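PDB 6EXS: peptide ABC transporter permease from Staphylococcus hominis, which probably transports peptides across the membrane as a POT-family member of the major facilitator superfamily, and binds a thioalcohol-conjugated dipeptide, a malodour precursor. Local coordinates for residues M38-F41 and Y42-A46; G77-A81 and D82-G86; L439-A442 and S443-I447; I153-M156 and S157-L160; Q1-S5 and I6-G10. One frame throughout, in Å; residues are numbered along the deposited sequence.

Contact 1: residues M38-F41 and Y42-A46; sequences MLIF and YMYFA
F41 meets both Y44 and F45 where helix 16-44 runs out. The aromatic contacts are uneven: CB of F41 lies 3.7 Å from the centroid of the F45 ring and 16° off its normal, a CH-pi contact over the face. The two rings themselves meet obliquely, with planes at 51°. Beside them, CE1 of Y44 comes within 3.6 Å of CD1 of F41. Y44 gets there because its CG stands between the backbone N and the carbonyl carbon (chi1 86°), which also brings CD1 of Y44 to 3.1 Å from I40 O, an oxygen at the edge of the tyrosine ring.

Apolar contacts continue on another flank, where CE of M43 reaches CG of L39 at 3.9 Å and CD1 of L39 lies near the edge of the Y42 ring.

Backbone bonds run from residue i+4 to i throughout. The last is F45 N to F41 O at 2.8 Å; F45 is the first residue to leave helical geometry, and its ring lies against F41 there.

Around this end, helix 309-316 packs on I40, F41 and Y44, helix 56-72 on L39, I40 and M43, and helix 178-204 supplies F178 and F182 to the Y42 ring.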
# COMPACT_ATOMS: atom_id res chain seq x y z
N MET A 38 -3.99 -14.06 -4.19
CA MET A 38 -3.58 -15.39 -4.63
C MET A 38 -2.13 -15.70 -4.29
O MET A 38 -1.82 -16.85 -4.02
CB MET A 38 -3.73 -15.51 -6.16
CG MET A 38 -5.15 -15.46 -6.66
SD MET A 38 -5.21 -15.89 -8.42
CE MET A 38 -5.37 -17.61 -8.32
N LEU A 39 -1.24 -14.69 -4.38
CA LEU A 39 0.21 -14.85 -4.19
C LEU A 39 0.61 -15.59 -2.91
O LEU A 39 1.45 -16.48 -3.00
CB LEU A 39 0.98 -13.52 -4.31
CG LEU A 39 2.45 -13.64 -4.73
CD1 LEU A 39 2.60 -14.04 -6.19
CD2 LEU A 39 3.19 -12.33 -4.49
N ILE A 40 0.01 -15.26 -1.75
CA ILE A 40 0.36 -15.90 -0.48
C ILE A 40 0.11 -17.42 -0.52
O ILE A 40 1.00 -18.18 -0.16
CB ILE A 40 -0.27 -15.20 0.77
CG1 ILE A 40 0.22 -15.84 2.11
CG2 ILE A 40 -1.81 -15.09 0.71
CD1 ILE A 40 1.69 -15.67 2.47
N PHE A 41 -1.06 -17.85 -1.03
CA PHE A 41 -1.42 -19.27 -1.14
C PHE A 41 -0.60 -19.98 -2.20
O PHE A 41 -0.10 -21.07 -1.93
CB PHE A 41 -2.92 -19.45 -1.34
CG PHE A 41 -3.70 -18.69 -0.30
CD1 PHE A 41 -3.63 -19.06 1.04
CD2 PHE A 41 -4.42 -17.55 -0.64
CE1 PHE A 41 -4.30 -18.32 2.01
CE2 PHE A 41 -5.10 -16.82 0.34
CZ PHE A 41 -5.02 -17.20 1.66
N TYR A 42 -0.41 -19.34 -3.37
CA TYR A 42 0.41 -19.87 -4.46
C TYR A 42 1.84 -20.18 -3.98
O TYR A 42 2.39 -21.20 -4.35
CB TYR A 42 0.44 -18.87 -5.62
CG TYR A 42 1.35 -19.26 -6.76
CD1 TYR A 42 1.16 -20.47 -7.44
CD2 TYR A 42 2.36 -18.41 -7.20
CE1 TYR A 42 1.97 -20.81 -8.52
CE2 TYR A 42 3.17 -18.75 -8.28
CZ TYR A 42 2.97 -19.95 -8.94
OH TYR A 42 3.76 -20.30 -10.01
N MET A 43 2.43 -19.31 -3.12
CA MET A 43 3.77 -19.51 -2.57
C MET A 43 3.90 -20.68 -1.58
O MET A 43 4.77 -21.53 -1.78
CB MET A 43 4.30 -18.21 -1.95
CG MET A 43 4.63 -17.16 -2.98
SD MET A 43 5.52 -15.77 -2.28
CE MET A 43 4.20 -14.90 -1.47
N TYR A 44 3.08 -20.71 -0.49
CA TYR A 44 3.26 -21.76 0.53
C TYR A 44 2.47 -23.05 0.26
O TYR A 44 2.79 -24.07 0.89
CB TYR A 44 3.03 -21.24 1.96
CG TYR A 44 1.61 -21.23 2.46
CD1 TYR A 44 0.76 -20.16 2.19
CD2 TYR A 44 1.13 -22.24 3.30
CE1 TYR A 44 -0.55 -20.14 2.67
CE2 TYR A 44 -0.16 -22.21 3.81
CZ TYR A 44 -1.00 -21.16 3.48
OH TYR A 44 -2.29 -21.10 3.95
N PHE A 45 1.50 -23.05 -0.68
CA PHE A 45 0.79 -24.29 -1.00
C PHE A 45 1.80 -25.27 -1.63
O PHE A 45 2.72 -24.83 -2.33
CB PHE A 45 -0.42 -24.08 -1.94
CG PHE A 45 -1.73 -23.60 -1.33
CD1 PHE A 45 -1.78 -23.10 -0.03
CD2 PHE A 45 -2.91 -23.63 -2.07
CE1 PHE A 45 -2.99 -22.64 0.52
CE2 PHE A 45 -4.12 -23.18 -1.52
CZ PHE A 45 -4.15 -22.70 -0.23
N ALA A 46 1.67 -26.58 -1.32
CA ALA A 46 2.54 -27.64 -1.82
C ALA A 46 2.56 -27.71 -3.35
O ALA A 46 1.62 -27.25 -4.00
CB ALA A 46 2.12 -28.98 -1.24

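Contact 2: residues G77-A81 and D82-G86; sequences GAWIA and DRITG. With OLC ((2R)-2,3-dihydroxypropyl (9Z)-octadec-9-enoate), chain D; OLC ((2R)-2,3-dihydroxypropyl (9Z)-octadec-9-enoate), chain C.
I80 O takes two backbone donors at once, I84 N at 2.7 Å and T85 N at 3.2 Å. The second bond spans five residues instead of four and marks a pi-type turn. G86 N repeats the wider spacing with a weak bond to A81 O. This widened turn lies in a sequence consistent with motif A of the major facilitator superfamily, with D82, R83 and G86 in place.

On the flank of the turn, the indole of W79 is covered on both faces. CG of R83 sits 3.9 Å from the centroid of the five-membered ring and 12° off its normal, a CH-pi contact made by the aliphatic part of the arginine. Acyl carbon C4 and ester oxygen O19 of a monoolein lie over the opposite face. The guanidinium plane stands at 78° to the indole, so the charged end passes the ring and does not stack on it. With CG of W79 anti to the backbone N (chi1 -178°), the six-membered ring reaches I84, and CZ3 of W79 touches CD1 of I84 at 3.6 Å.

One water lies in the indole plane and accepts from W79 NE1 at 2.9 Å and from R83 NH1 at 3.1 Å. Farther along, T85 OG1 gives a 2.7 Å bond to G86 O, in the carbonyl plane and on a lone pair.

R83 also forms a salt bridge with E219 and a hydrogen bond with N213 O. Its charge is therefore directed to the polar loop and helix 217-243, while its methylenes pack on the indole; with two monooleins bound alongside, this division is consistent with a place at the lipid boundary.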
# COMPACT_ATOMS: atom_id res chain seq x y z
N GLY A 77 10.38 6.91 -8.57
CA GLY A 77 9.35 6.96 -9.61
C GLY A 77 8.74 8.33 -9.81
O GLY A 77 8.44 8.72 -10.95
N ALA A 78 8.54 9.10 -8.73
CA ALA A 78 8.02 10.47 -8.80
C ALA A 78 9.13 11.42 -9.28
O ALA A 78 8.84 12.34 -10.03
CB ALA A 78 7.49 10.91 -7.45
N TRP A 79 10.41 11.16 -8.87
CA TRP A 79 11.61 11.91 -9.26
C TRP A 79 11.85 11.76 -10.77
O TRP A 79 12.09 12.77 -11.44
CB TRP A 79 12.85 11.42 -8.47
CG TRP A 79 14.13 12.16 -8.77
CD1 TRP A 79 14.63 13.24 -8.09
CD2 TRP A 79 15.08 11.86 -9.80
NE1 TRP A 79 15.84 13.61 -8.63
CE2 TRP A 79 16.13 12.81 -9.70
CE3 TRP A 79 15.15 10.89 -10.82
CZ2 TRP A 79 17.23 12.80 -10.57
CZ3 TRP A 79 16.24 10.88 -11.67
CH2 TRP A 79 17.27 11.83 -11.55
N ILE A 80 11.78 10.50 -11.29
CA ILE A 80 11.93 10.15 -12.72
C ILE A 80 10.94 10.98 -13.54
O ILE A 80 11.36 11.66 -14.48
CB ILE A 80 11.76 8.61 -12.98
CG1 ILE A 80 12.99 7.83 -12.45
CG2 ILE A 80 11.50 8.31 -14.48
CD1 ILE A 80 12.78 6.35 -12.27
N ALA A 81 9.67 10.97 -13.15
CA ALA A 81 8.62 11.75 -13.80
C ALA A 81 8.92 13.25 -13.74
O ALA A 81 8.77 13.94 -14.75
CB ALA A 81 7.28 11.49 -13.13
N ASP A 82 9.35 13.75 -12.57
CA ASP A 82 9.62 15.16 -12.32
C ASP A 82 10.84 15.70 -13.03
O ASP A 82 10.86 16.89 -13.35
CB ASP A 82 9.74 15.42 -10.81
CG ASP A 82 9.67 16.89 -10.44
OD1 ASP A 82 8.54 17.42 -10.37
OD2 ASP A 82 10.74 17.51 -10.24
N ARG A 83 11.85 14.85 -13.27
CA ARG A 83 13.11 15.30 -13.86
C ARG A 83 13.45 14.72 -15.24
O ARG A 83 14.34 15.27 -15.90
CB ARG A 83 14.27 15.03 -12.88
CG ARG A 83 14.00 15.55 -11.46
CD ARG A 83 15.20 16.21 -10.82
NE ARG A 83 15.58 17.42 -11.55
CZ ARG A 83 16.67 18.14 -11.28
NH1 ARG A 83 17.48 17.79 -10.30
NH2 ARG A 83 16.95 19.21 -12.02
N ILE A 84 12.77 13.65 -15.70
CA ILE A 84 13.13 12.98 -16.96
C ILE A 84 11.97 12.83 -17.96
O ILE A 84 12.08 13.35 -19.06
CB ILE A 84 13.81 11.59 -16.66
CG1 ILE A 84 15.10 11.75 -15.82
CG2 ILE A 84 14.09 10.78 -17.96
CD1 ILE A 84 15.60 10.48 -15.14
N THR A 85 10.92 12.05 -17.64
CA THR A 85 9.84 11.68 -18.57
C THR A 85 8.55 12.51 -18.55
O THR A 85 7.82 12.52 -19.54
CB THR A 85 9.44 10.20 -18.35
OG1 THR A 85 8.76 10.09 -17.10
CG2 THR A 85 10.63 9.23 -18.39
N GLY A 86 8.23 13.09 -17.40
CA GLY A 86 6.95 13.73 -17.17
C GLY A 86 6.10 12.68 -16.50
O GLY A 86 6.50 11.51 -16.45
C24 OLC D . 13.29 13.96 -3.73
C6 OLC D . 16.42 6.53 -9.69
C5 OLC D . 17.00 7.23 -8.47
C4 OLC D . 16.73 8.72 -8.43
C3 OLC D . 17.37 9.45 -7.26
C2 OLC D . 16.51 9.47 -6.00
C21 OLC D . 13.92 11.87 -4.96
C1 OLC D . 15.97 10.83 -5.64
C22 OLC D . 14.00 12.62 -3.65
O19 OLC D . 16.51 11.87 -5.93
O25 OLC D . 13.34 14.65 -2.48
O23 OLC D . 13.42 11.83 -2.62
O20 OLC D . 14.82 10.73 -4.95
C10 OLC C . 12.92 2.59 -9.20
C9 OLC C . 13.62 1.70 -8.52
C11 OLC C . 11.43 2.77 -9.24
C8 OLC C . 13.10 0.62 -7.60
C24 OLC C . 16.89 8.08 -1.42
C12 OLC C . 10.96 3.64 -10.40
C7 OLC C . 13.91 0.49 -6.31
C6 OLC C . 13.06 0.20 -5.09
C5 OLC C . 13.74 0.42 -3.75
C4 OLC C . 14.15 1.85 -3.45
C3 OLC C . 14.31 2.13 -1.96
C2 OLC C . 15.22 3.30 -1.63
C21 OLC C . 15.70 6.66 -3.13
C1 OLC C . 14.80 4.63 -2.20
C22 OLC C . 15.60 7.82 -2.17
O19 OLC C . 13.67 4.94 -2.46
O25 OLC C . 16.78 9.28 -0.66
O23 OLC C . 15.25 8.98 -2.91
O20 OLC C . 15.86 5.44 -2.37
O HOH W 1 17.05 16.10 -7.79

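Contact 3: residues L439-A442 and S443-I447; sequences LTNA and SAQAI
N441 and Q445 stand one turn apart on helix 430-451, one of the membrane-spanning helices of the major facilitator fold, with side chains side by side and pointing the same way. Their amide planes are turned 69° against each other, so the two groups do not stack. The closest approach between the two side chains is OD1 of N441 to the methylene CG of Q445, 4.0 Å apart. Each amide takes its polar partner elsewhere: ND2 of N441 bonds to E303, whereas OE1 of Q445 makes weak bonds to N448 and to S64 of helix 56-72. N441 extends with CG anti to the backbone N (chi1 -166°), while Q445 bends at chi2 (-79°), which turns its end away from the preceding turn.

A second pair occupies another side of the helix. CD2 of L439 approaches OG of S443 at 3.9 Å, and that hydroxyl is engaged by G260 O of a neighbouring helix, 249-273. A buried serine is in this way tied to that helix while the leucine methyl lies against it.

Small residues are found between these pairs. A442 and A446 are touched by helix 56-72, through Y71 and M72 respectively. T440 bonds back to W437 O through OG1.

Among the backbone bonds, S443 N reaches L439 O at 2.8 Å. The bond from A444 N to T440 O is weak, yet the methyl CB of A444 lies only 3.2 Å from that same oxygen.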
# COMPACT_ATOMS: atom_id res chain seq x y z
N LEU A 439 5.79 6.62 3.80
CA LEU A 439 6.77 5.85 4.54
C LEU A 439 6.20 5.22 5.82
O LEU A 439 6.75 4.22 6.27
CB LEU A 439 8.04 6.65 4.83
CG LEU A 439 9.12 6.59 3.74
CD1 LEU A 439 10.21 7.58 4.00
CD2 LEU A 439 9.71 5.18 3.61
N THR A 440 5.08 5.75 6.38
CA THR A 440 4.43 5.11 7.54
C THR A 440 4.01 3.70 7.13
O THR A 440 4.08 2.80 7.96
CB THR A 440 3.24 5.93 8.11
OG1 THR A 440 2.15 5.95 7.19
CG2 THR A 440 3.62 7.33 8.51
N ASN A 441 3.66 3.50 5.84
CA ASN A 441 3.27 2.21 5.27
C ASN A 441 4.48 1.40 4.77
O ASN A 441 4.60 0.22 5.11
CB ASN A 441 2.19 2.34 4.20
CG ASN A 441 1.55 1.01 3.86
OD1 ASN A 441 2.06 0.24 3.04
ND2 ASN A 441 0.46 0.69 4.53
N ALA A 442 5.39 2.04 4.01
CA ALA A 442 6.62 1.42 3.49
C ALA A 442 7.51 0.89 4.63
O ALA A 442 8.01 -0.24 4.53
CB ALA A 442 7.39 2.41 2.64
N SER A 443 7.68 1.66 5.72
CA SER A 443 8.45 1.27 6.90
C SER A 443 7.76 0.17 7.70
O SER A 443 8.44 -0.76 8.13
CB SER A 443 8.74 2.46 7.80
OG SER A 443 9.52 3.40 7.08
N ALA A 444 6.42 0.27 7.91
CA ALA A 444 5.65 -0.75 8.64
C ALA A 444 5.76 -2.12 7.95
O ALA A 444 6.00 -3.10 8.63
CB ALA A 444 4.19 -0.34 8.75
N GLN A 445 5.65 -2.15 6.61
CA GLN A 445 5.80 -3.35 5.79
C GLN A 445 7.24 -3.90 5.81
O GLN A 445 7.43 -5.12 5.74
CB GLN A 445 5.31 -3.10 4.35
CG GLN A 445 3.79 -3.18 4.17
CD GLN A 445 3.29 -4.61 4.10
OE1 GLN A 445 3.38 -5.39 5.06
NE2 GLN A 445 2.69 -4.97 2.97
N ALA A 446 8.24 -2.99 5.93
CA ALA A 446 9.67 -3.31 6.03
C ALA A 446 9.98 -4.00 7.35
O ALA A 446 10.76 -4.95 7.36
CB ALA A 446 10.52 -2.06 5.90
N ILE A 447 9.36 -3.55 8.47
CA ILE A 447 9.50 -4.17 9.79
C ILE A 447 8.78 -5.54 9.76
O ILE A 447 9.33 -6.53 10.25
CB ILE A 447 8.97 -3.25 10.95
CG1 ILE A 447 9.54 -1.79 10.91
CG2 ILE A 447 9.18 -3.87 12.32
CD1 ILE A 447 11.05 -1.57 10.81

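Contact 4: residues I153-M156 and S157-L160; sequences IFYM and SVNL. With OLC ((2R)-2,3-dihydroxypropyl (9Z)-octadec-9-enoate), chain L; C3H (2-[[(2~{R})-2-azanyl-3-[(3~{S})-3-methyl-1-oxidanyl-hexan-3-yl]sulfanyl-propanoyl]amino]ethanoic acid), chain O.
S157 and F154 form the tight part of this turn of helix 147-174. The serine hydroxyl OG gives its proton to F154 O at 2.6 Å, almost in line with the carbonyl, and S157 N adds a weak bond to the same oxygen. Such a bond back to the carbonyl three residues earlier is common for a serine in a helix. It depends on chi1 (69°), which places OG between the backbone N and the carbonyl carbon.

The backbone here is less regular. M156 N bonds to I153 O at 2.9 Å, a three-residue spacing, and within the two segments Y155 O receives weak bonds from V158 N and N159 N. Ordinary helix geometry returns with L160 N to M156 O, also 2.9 Å. Between the side chains of the two segments, Y155 and V158 make the one apolar pair: CG2 of V158 lies near the edge of the Y155 ring, 4.1 Å from CD1 of Y155.

The looser side is that of Y155, M156, V158 and L160, all partly exposed. The M156 chain, bent at chi3, brings CE to 3.4 Å from O19 of a monoolein. Toward the ligand pocket, CG1 of V158 lies 3.7 Å from O2 of the conjugated peptide. N159, by contrast, is a buried pocket residue, and its ND2 makes a weak bond, 3.0 Å, to carboxylate oxygen O3 of the same ligand, which F335 O, Q336 O and N339 N hold by further bonds.

Helix 16-44 packs on S157 and V158 through F22 and E25, helix 338-357 on N159 and L160, and helix 110-137 on F154.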
# COMPACT_ATOMS: atom_id res chain seq x y z
N ILE A 153 -13.57 10.27 -5.41
CA ILE A 153 -14.05 9.45 -6.54
C ILE A 153 -12.89 8.57 -7.06
O ILE A 153 -13.07 7.37 -7.18
CB ILE A 153 -14.70 10.32 -7.66
CG1 ILE A 153 -15.99 11.00 -7.16
CG2 ILE A 153 -14.96 9.51 -8.96
CD1 ILE A 153 -16.34 12.28 -7.88
N PHE A 154 -11.71 9.17 -7.33
CA PHE A 154 -10.56 8.41 -7.84
C PHE A 154 -10.19 7.21 -6.95
O PHE A 154 -9.90 6.13 -7.47
CB PHE A 154 -9.34 9.33 -8.08
CG PHE A 154 -8.07 8.62 -8.51
CD1 PHE A 154 -7.93 8.15 -9.80
CD2 PHE A 154 -7.03 8.43 -7.62
CE1 PHE A 154 -6.76 7.50 -10.20
CE2 PHE A 154 -5.86 7.78 -8.01
CZ PHE A 154 -5.73 7.33 -9.30
N TYR A 155 -10.21 7.40 -5.62
CA TYR A 155 -9.84 6.33 -4.70
C TYR A 155 -10.95 5.28 -4.52
O TYR A 155 -10.66 4.22 -3.95
CB TYR A 155 -9.33 6.90 -3.37
CG TYR A 155 -8.04 7.67 -3.55
CD1 TYR A 155 -6.87 7.03 -3.96
CD2 TYR A 155 -7.98 9.03 -3.30
CE1 TYR A 155 -5.69 7.75 -4.16
CE2 TYR A 155 -6.81 9.76 -3.50
CZ TYR A 155 -5.66 9.11 -3.93
OH TYR A 155 -4.50 9.84 -4.10
N MET A 156 -12.16 5.51 -5.08
CA MET A 156 -13.26 4.53 -5.08
C MET A 156 -12.91 3.41 -6.04
O MET A 156 -13.28 2.26 -5.79
CB MET A 156 -14.58 5.16 -5.49
CG MET A 156 -15.27 5.91 -4.38
SD MET A 156 -16.84 6.66 -4.90
CE MET A 156 -17.85 5.16 -5.17
N SER A 157 -12.20 3.73 -7.15
CA SER A 157 -11.74 2.77 -8.15
C SER A 157 -10.76 1.79 -7.52
O SER A 157 -10.79 0.60 -7.86
CB SER A 157 -11.11 3.49 -9.35
OG SER A 157 -9.87 4.12 -9.08
N VAL A 158 -9.94 2.28 -6.55
CA VAL A 158 -8.94 1.53 -5.77
C VAL A 158 -9.64 0.42 -4.95
O VAL A 158 -9.35 -0.76 -5.15
CB VAL A 158 -8.05 2.48 -4.89
CG1 VAL A 158 -7.16 1.69 -3.94
CG2 VAL A 158 -7.20 3.41 -5.76
N ASN A 159 -10.57 0.82 -4.06
CA ASN A 159 -11.34 -0.08 -3.19
C ASN A 159 -12.32 -0.98 -3.96
O ASN A 159 -12.55 -2.11 -3.52
CB ASN A 159 -12.05 0.67 -2.08
CG ASN A 159 -11.11 1.42 -1.16
OD1 ASN A 159 -11.16 2.64 -1.07
ND2 ASN A 159 -10.26 0.70 -0.45
N LEU A 160 -12.87 -0.50 -5.11
CA LEU A 160 -13.74 -1.35 -5.94
C LEU A 160 -12.93 -2.48 -6.58
O LEU A 160 -13.38 -3.62 -6.59
CB LEU A 160 -14.52 -0.56 -6.99
CG LEU A 160 -15.75 0.21 -6.47
CD1 LEU A 160 -16.12 1.33 -7.41
CD2 LEU A 160 -16.95 -0.72 -6.24
C24 OLC L . -20.38 10.30 -8.18
C5 OLC L . -19.57 2.60 -11.34
C4 OLC L . -19.56 4.07 -10.98
C3 OLC L . -18.18 4.70 -11.05
C2 OLC L . -18.17 6.21 -10.82
C21 OLC L . -19.92 7.84 -8.00
C1 OLC L . -18.41 6.62 -9.40
C22 OLC L . -19.46 9.23 -7.64
O19 OLC L . -17.81 6.19 -8.45
O25 OLC L . -20.02 11.58 -7.68
O23 OLC L . -19.39 9.33 -6.21
O20 OLC L . -19.38 7.54 -9.31
O2 C3H O . -5.99 -0.37 -1.16
C11 C3H O . -6.93 -0.31 -0.44
O3 C3H O . -7.31 0.78 0.14
C10 C3H O . -7.78 -1.48 -0.03
N1 C3H O . -7.06 -2.73 -0.03
C9 C3H O . -6.37 -3.13 1.02
O1 C3H O . -5.56 -2.42 1.60
C8 C3H O . -6.60 -4.51 1.54
N C3H O . -7.30 -5.29 0.52
C7 C3H O . -5.27 -5.21 1.84
S C3H O . -4.76 -5.31 3.58
C3 C3H O . -5.90 -6.41 4.57
C4 C3H O . -5.70 -7.80 4.04
C5 C3H O . -7.32 -5.84 4.43
C6 C3H O . -8.46 -6.68 4.97
O C3H O . -9.36 -7.04 3.98
C2 C3H O . -5.54 -6.38 6.05
C1 C3H O . -6.61 -5.83 6.98
C C3H O . -6.17 -5.86 8.41

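Contact 5: residues Q1-S5 and I6-G10; sequences QTIQS and IPQKG
I6 N reaches back to I3 O across a type I beta turn, the one hydrogen bond between the two segments, weak at 3.5 Å but nearly straight (163°). Two residues earlier, Q4 N bonds to Q1 O at 3.3 Å, and residues 2 to 4 have helical phi/psi without the regular bonds of a helix.

The turn brings the two isoleucines together. Their side chains lie aslant, and the CD1 methyls of I3 and I6 meet at 3.8 Å. I6 takes the less usual torsion in which CG1 lies between the backbone N and the carbonyl carbon (chi1 62°), and that carries CG1 to 3.4 Å from T2 O. The branch CG2 stays against the S5 carbonyl group instead. Q8 approaches I3 at about a right angle, NE2 standing 3.6 Å from CG2 of I3. Its chain is bent at chi2 (-58°), which folds the amide back over the isoleucine.

That amide has its polar partner outside the turn: NE2 of Q8 bonds to L139 O, while the hydroxyl of S5 bonds to that of S206.

The N-terminal segment lies on the body of the protein, far from its centre. The loop that follows helix 110-137 meets I3 and Q8 through P141 and holds Q8 O through R146. The loop after helix 178-204 meets T2 and S5 through S206 and V207. Strand 10-11 begins where residues 6-10 end and pairs antiparallel with strand 14-15, just ahead of helix 16-44.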
# COMPACT_ATOMS: atom_id res chain seq x y z
N GLN A 1 -1.70 27.32 -21.11
CA GLN A 1 -2.36 26.74 -19.94
C GLN A 1 -2.80 25.30 -20.22
O GLN A 1 -3.42 25.04 -21.25
CB GLN A 1 -3.57 27.60 -19.53
CG GLN A 1 -3.97 27.48 -18.06
CD GLN A 1 -5.01 28.51 -17.67
OE1 GLN A 1 -6.20 28.19 -17.48
NE2 GLN A 1 -4.60 29.76 -17.55
N THR A 2 -2.47 24.39 -19.28
CA THR A 2 -2.80 22.95 -19.34
C THR A 2 -4.32 22.69 -19.20
O THR A 2 -4.78 21.60 -19.53
CB THR A 2 -1.99 22.15 -18.30
OG1 THR A 2 -2.11 22.77 -17.01
CG2 THR A 2 -0.52 21.99 -18.68
N ILE A 3 -5.07 23.70 -18.70
CA ILE A 3 -6.52 23.65 -18.49
C ILE A 3 -7.28 23.99 -19.80
O ILE A 3 -8.41 23.55 -19.98
CB ILE A 3 -6.93 24.54 -17.26
CG1 ILE A 3 -6.20 24.11 -15.95
CG2 ILE A 3 -8.46 24.63 -17.05
CD1 ILE A 3 -6.37 22.62 -15.46
N GLN A 4 -6.62 24.73 -20.72
CA GLN A 4 -7.18 25.11 -22.02
C GLN A 4 -7.35 23.89 -22.94
O GLN A 4 -8.30 23.85 -23.73
CB GLN A 4 -6.29 26.16 -22.71
CG GLN A 4 -6.39 27.56 -22.12
CD GLN A 4 -5.63 28.57 -22.94
OE1 GLN A 4 -6.15 29.16 -23.89
NE2 GLN A 4 -4.36 28.79 -22.61
N SER A 5 -6.44 22.91 -22.83
CA SER A 5 -6.42 21.69 -23.64
C SER A 5 -7.29 20.53 -23.09
O SER A 5 -7.32 19.47 -23.71
CB SER A 5 -4.97 21.23 -23.81
OG SER A 5 -4.39 20.89 -22.56
N ILE A 6 -7.97 20.72 -21.94
CA ILE A 6 -8.73 19.63 -21.32
C ILE A 6 -10.20 19.96 -20.97
O ILE A 6 -10.47 21.04 -20.44
CB ILE A 6 -8.00 19.06 -20.06
CG1 ILE A 6 -7.81 20.11 -18.93
CG2 ILE A 6 -6.67 18.44 -20.46
CD1 ILE A 6 -7.29 19.57 -17.62
N PRO A 7 -11.14 19.00 -21.20
CA PRO A 7 -12.54 19.23 -20.81
C PRO A 7 -12.66 19.34 -19.29
O PRO A 7 -12.00 18.60 -18.57
CB PRO A 7 -13.28 18.01 -21.38
CG PRO A 7 -12.26 16.97 -21.55
CD PRO A 7 -10.96 17.67 -21.83
N GLN A 8 -13.44 20.34 -18.82
CA GLN A 8 -13.59 20.63 -17.39
C GLN A 8 -14.78 19.93 -16.73
O GLN A 8 -14.93 20.02 -15.51
CB GLN A 8 -13.60 22.15 -17.14
CG GLN A 8 -12.18 22.75 -17.07
CD GLN A 8 -11.30 22.13 -16.00
OE1 GLN A 8 -11.63 22.11 -14.80
NE2 GLN A 8 -10.17 21.58 -16.42
N LYS A 9 -15.59 19.23 -17.52
CA LYS A 9 -16.73 18.43 -17.06
C LYS A 9 -16.70 17.08 -17.83
O LYS A 9 -15.74 16.82 -18.56
CB LYS A 9 -18.06 19.20 -17.26
CG LYS A 9 -18.24 20.43 -16.35
CD LYS A 9 -18.69 20.10 -14.92
CE LYS A 9 -19.04 21.33 -14.14
NZ LYS A 9 -19.80 21.01 -12.90
N GLY A 10 -17.71 16.23 -17.65
CA GLY A 10 -17.76 14.97 -18.38
C GLY A 10 -17.80 13.68 -17.59
O GLY A 10 -18.16 12.65 -18.15

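In the fold
Along the chain the five contacts come in series, in the order 5, 1, 2, 4, 3; none nests in or crosses another. Contact 5 closes the turn at the N terminus, meets the loops after helices 110-137 and 178-204, and lies on the opposite side of the chain's centre from contact 1, about 46 Å between centres. Contact 1 ends helix 16-44, contact 2 lies in helix 74-106 and contact 4 in helix 147-174. Contact 3 follows far later, in helix 430-451, about 9 Å from the chain's centre, facing helices 56-72, 249-273 and 279-302. No two contacts touch. Contacts 2 and 4 each have lipid beside them, whereas contact 4 alone holds ligand-pocket residues.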